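Long-range contact in 6-phosphogluconate dehydrogenase (Decarboxylating) (Geobacter metallireducens, PDB 4E21), which probably catalyses the NADP-dependent oxidative decarboxylation of 6-phosphogluconate in the pentose phosphate pathway: residues 113-126 with 201-213. Sequence-based numbering, arbitrary orientation.
Sequences DGGNSHYQDDIRRA and GPSGAGHFVKMVH
Tyr119 and Phe208 meet in a T-shaped stack, ring centroids 4.8 Å apart and planes at 72°, where helices 119-126 and 205-213 start beside each other and run off in nearly opposite directions (173°). Tyr119 starts with its CB on the carbonyl of Gly204, 3.2 Å from that O. With chi1 at 81°, CG stands between backbone N and carbonyl carbon, which turns one ring face to Phe208; CD2 of Phe208 sits over the ring centre, 3.5 Å from Tyr119 CE2. Gln120 CG lies on the opposite face. Along one ring side CD2 and CE2 approach the methyl of selenomethionine Met211, whose CE in turn lies over the centre of one Phe208 face. At the tip, OH of Tyr119 accepts from Gln120 NE2 and also bonds to the carbonyl of Phe255 of the second subunit. Cutting Tyr119 back to an alanine is likely to leave the edge of Phe208 without an aromatic face and the carbonyl of Phe255 in the second subunit without this partner. Gly204, with positive phi, packs its CA against Asp122 CB; a side chain there would press on Tyr119 O and Ile123 CG1. Beyond it, His207 reaches across to helix 119-126, where its ND1 donates a very short, bent bond to Asp122 OD2 (2.5 Å). The carbonyl of His207 is bridged by one water to Ser117 O and, through a weak bond, by another to Tyr119 N. The contact joins the end of strand 110-113 and the helix after it, in the Rossmann-type nucleotide-binding domain, to the start of the long helix 205-232. Asp138 of strand 135-142 accepts from the backbone N of Gly204 and His207, while helix 305-316 packs on Met211 and Phe208.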
loop_
_atom_site.group_PDB
_atom_site.type_symbol
_atom_site.label_atom_id
_atom_site.label_comp_id
_atom_site.label_asym_id
_atom_site.label_seq_id
_atom_site.Cartn_x
_atom_site.Cartn_y
_atom_site.Cartn_z
ATOM N N ASP B 113 -1.602 35.558 -0.076
ATOM C CA ASP B 113 -2.606 34.504 -0.299
ATOM C C ASP B 113 -2.444 33.445 0.791
ATOM O O ASP B 113 -1.441 32.722 0.848
ATOM C CB ASP B 113 -2.447 33.872 -1.675
ATOM C CG ASP B 113 -3.447 32.750 -1.926
ATOM O OD1 ASP B 113 -4.385 32.583 -1.126
ATOM O OD2 ASP B 113 -3.296 32.039 -2.940
ATOM N N GLY B 114 -3.416 33.399 1.686
ATOM C CA GLY B 114 -3.352 32.544 2.844
ATOM C C GLY B 114 -4.249 31.336 2.700
ATOM O O GLY B 114 -4.353 30.531 3.614
ATOM N N GLY B 115 -4.887 31.199 1.546
ATOM C CA GLY B 115 -5.793 30.088 1.320
ATOM C C GLY B 115 -5.070 28.847 0.831
ATOM O O GLY B 115 -3.845 28.746 0.923
ATOM N N ASN B 116 -5.843 27.910 0.292
ATOM C CA ASN B 116 -5.324 26.647 -0.211
ATOM C C ASN B 116 -5.031 26.675 -1.704
ATOM O O ASN B 116 -5.675 25.992 -2.486
ATOM C CB ASN B 116 -6.327 25.545 0.104
ATOM C CG ASN B 116 -6.567 25.406 1.589
ATOM O OD1 ASN B 116 -5.634 25.141 2.350
ATOM N ND2 ASN B 116 -7.817 25.592 2.018
ATOM N N SER B 117 -4.064 27.491 -2.098
ATOM C CA SER B 117 -3.638 27.548 -3.482
ATOM C C SER B 117 -2.532 26.528 -3.684
ATOM O O SER B 117 -1.809 26.205 -2.742
ATOM C CB SER B 117 -3.124 28.955 -3.814
ATOM O OG SER B 117 -4.208 29.839 -4.054
ATOM N N HIS B 118 -2.407 26.016 -4.905
ATOM C CA HIS B 118 -1.296 25.150 -5.241
ATOM C C HIS B 118 -0.036 25.989 -5.501
ATOM O O HIS B 118 -0.081 26.989 -6.216
ATOM C CB HIS B 118 -1.627 24.281 -6.451
ATOM C CG HIS B 118 -0.560 23.281 -6.767
ATOM N ND1 HIS B 118 0.464 23.539 -7.655
ATOM C CD2 HIS B 118 -0.325 22.041 -6.270
ATOM C CE1 HIS B 118 1.262 22.487 -7.719
ATOM N NE2 HIS B 118 0.811 21.568 -6.882
ATOM N N TYR B 119 1.089 25.586 -4.929
ATOM C CA TYR B 119 2.293 26.410 -4.993
ATOM C C TYR B 119 2.741 26.790 -6.405
ATOM O O TYR B 119 3.312 27.855 -6.592
ATOM C CB TYR B 119 3.451 25.763 -4.227
ATOM C CG TYR B 119 4.161 24.688 -5.009
ATOM C CD1 TYR B 119 5.350 24.960 -5.675
ATOM C CD2 TYR B 119 3.640 23.392 -5.085
ATOM C CE1 TYR B 119 6.011 23.971 -6.393
ATOM C CE2 TYR B 119 4.284 22.396 -5.809
ATOM C CZ TYR B 119 5.475 22.688 -6.455
ATOM O OH TYR B 119 6.131 21.705 -7.181
ATOM N N GLN B 120 2.503 25.946 -7.398
ATOM C CA GLN B 120 2.883 26.326 -8.763
ATOM C C GLN B 120 2.149 27.595 -9.238
ATOM O O GLN B 120 2.699 28.388 -10.023
ATOM C CB GLN B 120 2.732 25.167 -9.751
ATOM C CG GLN B 120 3.893 24.169 -9.651
ATOM C CD GLN B 120 3.581 22.761 -10.195
ATOM O OE1 GLN B 120 2.740 22.586 -11.082
ATOM N NE2 GLN B 120 4.285 21.759 -9.669
ATOM N N ASP B 121 0.928 27.796 -8.739
ATOM C CA ASP B 121 0.194 29.021 -9.006
ATOM C C ASP B 121 0.788 30.232 -8.265
ATOM O O ASP B 121 0.734 31.343 -8.778
ATOM C CB ASP B 121 -1.289 28.882 -8.641
ATOM C CG ASP B 121 -2.032 27.903 -9.532
ATOM O OD1 ASP B 121 -1.821 27.908 -10.763
ATOM O OD2 ASP B 121 -2.861 27.139 -8.992
ATOM N N ASP B 122 1.332 30.041 -7.064
ATOM C CA ASP B 122 2.003 31.146 -6.364
ATOM C C ASP B 122 3.221 31.622 -7.141
ATOM O O ASP B 122 3.505 32.830 -7.214
ATOM C CB ASP B 122 2.474 30.718 -4.982
ATOM C CG ASP B 122 1.337 30.288 -4.082
ATOM O OD1 ASP B 122 0.284 30.974 -4.035
ATOM O OD2 ASP B 122 1.511 29.264 -3.406
ATOM N N ILE B 123 3.960 30.665 -7.700
ATOM C CA ILE B 123 5.121 31.000 -8.501
ATOM C C ILE B 123 4.751 31.904 -9.692
ATOM O O ILE B 123 5.413 32.919 -9.939
ATOM C CB ILE B 123 5.866 29.760 -8.982
ATOM C CG1 ILE B 123 6.515 29.042 -7.788
ATOM C CG2 ILE B 123 6.940 30.154 -9.986
ATOM C CD1 ILE B 123 7.075 27.687 -8.145
ATOM N N ARG B 124 3.688 31.548 -10.411
ATOM C CA ARG B 124 3.254 32.345 -11.549
ATOM C C ARG B 124 2.731 33.698 -11.073
ATOM O O ARG B 124 3.143 34.756 -11.567
ATOM C CB ARG B 124 2.182 31.620 -12.354
ATOM C CG ARG B 124 1.361 32.576 -13.196
ATOM C CD ARG B 124 0.281 31.894 -13.991
ATOM N NE ARG B 124 -0.666 31.161 -13.156
ATOM C CZ ARG B 124 -1.783 31.677 -12.661
ATOM N NH1 ARG B 124 -2.110 32.940 -12.884
ATOM N NH2 ARG B 124 -2.579 30.920 -11.938
ATOM N N ARG B 125 1.818 33.656 -10.109
ATOM C CA ARG B 125 1.223 34.870 -9.573
ATOM C C ARG B 125 2.278 35.831 -9.030
ATOM O O ARG B 125 2.161 37.037 -9.210
ATOM C CB ARG B 125 0.204 34.529 -8.485
ATOM C CG ARG B 125 -1.091 33.990 -9.041
ATOM C CD ARG B 125 -1.957 33.403 -7.954
ATOM N NE ARG B 125 -3.107 32.710 -8.522
ATOM C CZ ARG B 125 -3.778 31.716 -7.934
ATOM N NH1 ARG B 125 -3.428 31.261 -6.733
ATOM N NH2 ARG B 125 -4.816 31.176 -8.557
ATOM N N ALA B 126 3.301 35.304 -8.353
ATOM C CA ALA B 126 4.292 36.180 -7.738
ATOM C C ALA B 126 5.014 36.956 -8.822
ATOM O O ALA B 126 5.359 38.115 -8.626
ATOM C CB ALA B 126 5.285 35.400 -6.881
ATOM N N GLY B 201 10.889 29.715 2.426
ATOM C CA GLY B 201 11.627 29.829 1.179
ATOM C C GLY B 201 11.020 30.867 0.259
ATOM O O GLY B 201 10.157 31.645 0.673
ATOM N N PRO B 202 11.464 30.890 -1.001
ATOM C CA PRO B 202 10.946 31.903 -1.923
ATOM C C PRO B 202 9.514 31.566 -2.328
ATOM O O PRO B 202 8.918 30.628 -1.821
ATOM C CB PRO B 202 11.874 31.771 -3.132
ATOM C CG PRO B 202 12.260 30.294 -3.113
ATOM C CD PRO B 202 12.487 30.038 -1.631
ATOM N N SER B 203 8.972 32.307 -3.278
ATOM C CA SER B 203 7.570 32.156 -3.625
ATOM C C SER B 203 7.123 30.676 -3.816
ATOM O O SER B 203 7.790 29.885 -4.505
ATOM C CB SER B 203 7.270 33.035 -4.853
ATOM O OG SER B 203 5.924 32.912 -5.261
ATOM N N GLY B 204 6.003 30.315 -3.188
ATOM C CA GLY B 204 5.439 28.974 -3.290
ATOM C C GLY B 204 5.821 28.053 -2.136
ATOM O O GLY B 204 5.167 27.035 -1.896
ATOM N N ALA B 205 6.880 28.407 -1.411
ATOM C CA ALA B 205 7.471 27.511 -0.423
ATOM C C ALA B 205 6.542 27.283 0.772
ATOM O O ALA B 205 6.515 26.173 1.342
ATOM C CB ALA B 205 8.825 28.024 0.038
ATOM N N GLY B 206 5.800 28.326 1.156
ATOM C CA GLY B 206 4.846 28.231 2.246
ATOM C C GLY B 206 3.733 27.242 1.903
ATOM O O GLY B 206 3.401 26.371 2.704
ATOM N N HIS B 207 3.154 27.385 0.707
ATOM C CA HIS B 207 2.095 26.482 0.267
ATOM C C HIS B 207 2.651 25.096 -0.035
ATOM O O HIS B 207 1.949 24.115 0.129
ATOM C CB HIS B 207 1.342 27.025 -0.951
ATOM C CG HIS B 207 0.363 28.109 -0.619
ATOM N ND1 HIS B 207 -0.094 29.013 -1.551
ATOM C CD2 HIS B 207 -0.245 28.432 0.547
ATOM C CE1 HIS B 207 -0.941 29.847 -0.978
ATOM N NE2 HIS B 207 -1.050 29.520 0.296
ATOM N N PHE B 208 3.906 25.015 -0.467
ATOM C CA PHE B 208 4.524 23.711 -0.693
ATOM C C PHE B 208 4.610 22.936 0.631
ATOM O O PHE B 208 4.228 21.767 0.719
ATOM C CB PHE B 208 5.913 23.846 -1.308
ATOM C CG PHE B 208 6.502 22.534 -1.773
ATOM C CD1 PHE B 208 6.992 21.609 -0.852
ATOM C CD2 PHE B 208 6.574 22.230 -3.125
ATOM C CE1 PHE B 208 7.532 20.394 -1.271
ATOM C CE2 PHE B 208 7.118 21.011 -3.556
ATOM C CZ PHE B 208 7.598 20.092 -2.618
ATOM N N VAL B 209 5.093 23.602 1.667
ATOM C CA VAL B 209 5.208 22.957 2.958
ATOM C C VAL B 209 3.845 22.676 3.588
ATOM O O VAL B 209 3.669 21.649 4.240
ATOM C CB VAL B 209 6.133 23.731 3.914
ATOM C CG1 VAL B 209 6.102 23.094 5.319
ATOM C CG2 VAL B 209 7.567 23.747 3.355
ATOM N N LYS B 210 2.874 23.563 3.400
ATOM C CA LYS B 210 1.543 23.334 3.971
ATOM C C LYS B 210 0.876 22.115 3.316
ATOM O O LYS B 210 0.182 21.330 3.969
ATOM C CB LYS B 210 0.665 24.588 3.816
ATOM C CG LYS B 210 -0.826 24.319 3.872
ATOM C CD LYS B 210 -1.302 24.103 5.286
ATOM C CE LYS B 210 -2.708 23.514 5.318
ATOM N NZ LYS B 210 -3.688 24.422 4.688
HETATM N N MSE B 211 1.085 21.982 2.013
HETATM C CA MSE B 211 0.590 20.848 1.240
HETATM C C MSE B 211 1.037 19.497 1.858
HETATM O O MSE B 211 0.223 18.592 2.063
HETATM C CB MSE B 211 1.064 21.015 -0.217
HETATM C CG MSE B 211 1.138 19.777 -1.063
HETATM SE SE MSE B 211 1.857 20.122 -2.870
HETATM C CE MSE B 211 3.774 20.093 -2.512
ATOM N N VAL B 212 2.326 19.391 2.168
ATOM C CA VAL B 212 2.920 18.158 2.658
ATOM C C VAL B 212 2.445 17.901 4.100
ATOM O O VAL B 212 2.147 16.769 4.465
ATOM C CB VAL B 212 4.458 18.228 2.568
ATOM C CG1 VAL B 212 5.129 16.993 3.214
ATOM C CG2 VAL B 212 4.896 18.385 1.104
ATOM N N HIS B 213 2.351 18.968 4.889
ATOM C CA HIS B 213 1.698 18.930 6.190
ATOM C C HIS B 213 0.344 18.246 6.110
ATOM O O HIS B 213 0.023 17.410 6.939
ATOM C CB HIS B 213 1.545 20.358 6.710
ATOM C CG HIS B 213 0.562 20.514 7.822
ATOM N ND1 HIS B 213 -0.801 20.540 7.615
ATOM C CD2 HIS B 213 0.745 20.705 9.151
ATOM C CE1 HIS B 213 -1.416 20.726 8.770
ATOM N NE2 HIS B 213 -0.501 20.833 9.716
HETATM O O HOH W 1 -3.244 27.711 3.879
HETATM O O HOH W 2 -0.668 23.831 -0.850
HETATM O O HOH W 3 0.962 23.561 -2.822
#